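Long-range contact in phosphonate monoester hydrolase (Ruegeria pomeroyi, PDB 4UPK), which belongs to the sulfatase family, within the alkaline phosphatase clan: residues T91-M96 / D110-A115. Numbering follows the deposited sequence.
Sequences TGQYAM and DTPNIA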
loop_
_atom_site.group_PDB
_atom_site.type_symbol
_atom_site.label_atom_id
_atom_site.label_comp_id
_atom_site.label_asym_id
_atom_site.label_seq_id
_atom_site.Cartn_x
_atom_site.Cartn_y
_atom_site.Cartn_z
ATOM N N THR A 91 10.446 19.043 0.980
ATOM C CA THR A 91 9.875 18.272 2.113
ATOM C C THR A 91 9.804 19.077 3.411
ATOM O O THR A 91 9.061 18.686 4.309
ATOM C CB THR A 91 10.621 16.946 2.387
ATOM O OG1 THR A 91 11.946 17.220 2.857
ATOM C CG2 THR A 91 10.625 15.988 1.193
ATOM N N GLY A 92 10.580 20.158 3.520
ATOM C CA GLY A 92 10.610 20.967 4.738
ATOM C C GLY A 92 11.354 20.309 5.893
ATOM O O GLY A 92 11.233 20.749 7.043
ATOM N N GLN A 93 12.167 19.269 5.587
ATOM C CA GLN A 93 12.938 18.500 6.575
ATOM C C GLN A 93 14.438 18.627 6.362
ATOM O O GLN A 93 14.892 18.784 5.232
ATOM C CB GLN A 93 12.600 16.994 6.485
ATOM C CG GLN A 93 11.139 16.626 6.632
ATOM C CD GLN A 93 10.917 15.134 6.569
ATOM O OE1 GLN A 93 11.813 14.322 6.792
ATOM N NE2 GLN A 93 9.693 14.735 6.327
ATOM N N TYR A 94 15.208 18.462 7.439
ATOM C CA TYR A 94 16.665 18.408 7.388
ATOM C C TYR A 94 17.040 17.072 6.696
ATOM O O TYR A 94 16.261 16.128 6.749
ATOM C CB TYR A 94 17.254 18.432 8.813
ATOM C CG TYR A 94 17.118 19.764 9.520
ATOM C CD1 TYR A 94 17.859 20.870 9.113
ATOM C CD2 TYR A 94 16.331 19.894 10.663
ATOM C CE1 TYR A 94 17.774 22.086 9.789
ATOM C CE2 TYR A 94 16.213 21.112 11.329
ATOM C CZ TYR A 94 16.939 22.206 10.893
ATOM O OH TYR A 94 16.795 23.413 11.538
ATOM N N ALA A 95 18.199 17.015 6.037
ATOM C CA ALA A 95 18.722 15.824 5.380
ATOM C C ALA A 95 18.834 14.663 6.380
ATOM O O ALA A 95 18.706 13.522 5.945
ATOM C CB ALA A 95 20.085 16.125 4.755
ATOM N N MET A 96 19.071 14.945 7.715
ATOM C CA MET A 96 19.154 13.923 8.780
ATOM C C MET A 96 17.816 13.212 8.966
ATOM O O MET A 96 17.771 12.091 9.443
ATOM C CB MET A 96 19.722 14.473 10.120
ATOM C CG MET A 96 18.938 15.615 10.749
ATOM S SD MET A 96 19.813 16.299 12.181
ATOM C CE MET A 96 18.723 17.633 12.596
ATOM N N ASP A 110 6.500 7.645 1.075
ATOM C CA ASP A 110 5.474 8.217 1.942
ATOM C C ASP A 110 5.891 9.536 2.640
ATOM O O ASP A 110 5.171 10.007 3.527
ATOM C CB ASP A 110 4.962 7.151 2.930
ATOM C CG ASP A 110 5.998 6.540 3.861
ATOM O OD1 ASP A 110 7.210 6.832 3.694
ATOM O OD2 ASP A 110 5.603 5.787 4.767
ATOM N N THR A 111 7.015 10.148 2.207
ATOM C CA THR A 111 7.494 11.418 2.758
ATOM C C THR A 111 6.578 12.560 2.308
ATOM O O THR A 111 6.478 12.809 1.108
ATOM C CB THR A 111 8.977 11.690 2.394
ATOM O OG1 THR A 111 9.764 10.586 2.829
ATOM C CG2 THR A 111 9.517 12.954 3.038
ATOM N N PRO A 112 5.912 13.267 3.244
ATOM C CA PRO A 112 5.068 14.389 2.839
ATOM C C PRO A 112 5.896 15.494 2.181
ATOM O O PRO A 112 7.010 15.778 2.607
ATOM C CB PRO A 112 4.439 14.852 4.161
ATOM C CG PRO A 112 4.610 13.725 5.093
ATOM C CD PRO A 112 5.907 13.108 4.708
ATOM N N ASN A 113 5.392 16.054 1.086
ATOM C CA ASN A 113 6.100 17.109 0.370
ATOM C C ASN A 113 5.136 18.239 0.036
ATOM O O ASN A 113 3.934 18.099 0.290
ATOM C CB ASN A 113 6.854 16.567 -0.861
ATOM C CG ASN A 113 6.000 15.923 -1.937
ATOM O OD1 ASN A 113 5.125 16.544 -2.541
ATOM N ND2 ASN A 113 6.312 14.688 -2.282
ATOM N N ILE A 114 5.652 19.369 -0.499
ATOM C CA ILE A 114 4.830 20.528 -0.869
ATOM C C ILE A 114 3.705 20.167 -1.867
ATOM O O ILE A 114 2.598 20.651 -1.700
ATOM C CB ILE A 114 5.685 21.777 -1.284
ATOM C CG1 ILE A 114 4.849 23.090 -1.370
ATOM C CG2 ILE A 114 6.499 21.547 -2.566
ATOM C CD1 ILE A 114 4.336 23.632 -0.029
ATOM N N ALA A 115 3.971 19.288 -2.849
ATOM C CA ALA A 115 2.991 18.887 -3.863
ATOM C C ALA A 115 1.860 18.017 -3.283
ATOM O O ALA A 115 0.684 18.312 -3.515
ATOM C CB ALA A 115 3.680 18.187 -5.026
HETATM O O HOH W 1 7.747 16.327 5.125
#
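One water, gripped by three groups, joins Thr91 and Gln93 to Pro112 where no direct hydrogen bond crosses between 91-96 and 110-115. It donates to Thr91 O at 2.8 Å and to Pro112 O at 2.7 Å, and accepts from Gln93 NE2 at 2.8 Å. With CG beside its own backbone N (chi1 -56°) and the chain extended beyond it, Gln93 carries its amide nitrogen to this site. Beside the water, the CG2 methyls of Thr111 and Thr91 make an apolar contact at 3.7 Å, and Gln93 NE2 passes the Thr111 methyl in van der Waals contact. Thr111 directs CG2 here by placing it anti to its backbone N, while its OG1 turns to Arg108 O. Thr91 OG1 is likewise engaged within its own helix, by Ala87 O, and takes only a weak bond from Gln93 N. The nearest CA atoms, of Thr91 and Asn113, lie 4.3 Å apart, setting the C-terminal end of helix 82-91 against Asn113, the N-cap of helix 114-120, within the sulfatase-family region; Ile114 and Leu90 add a backbone hydrogen bond. Two carbonyls that cannot bond each other thus share one donor; the three bonds together probably fix how the water is turned.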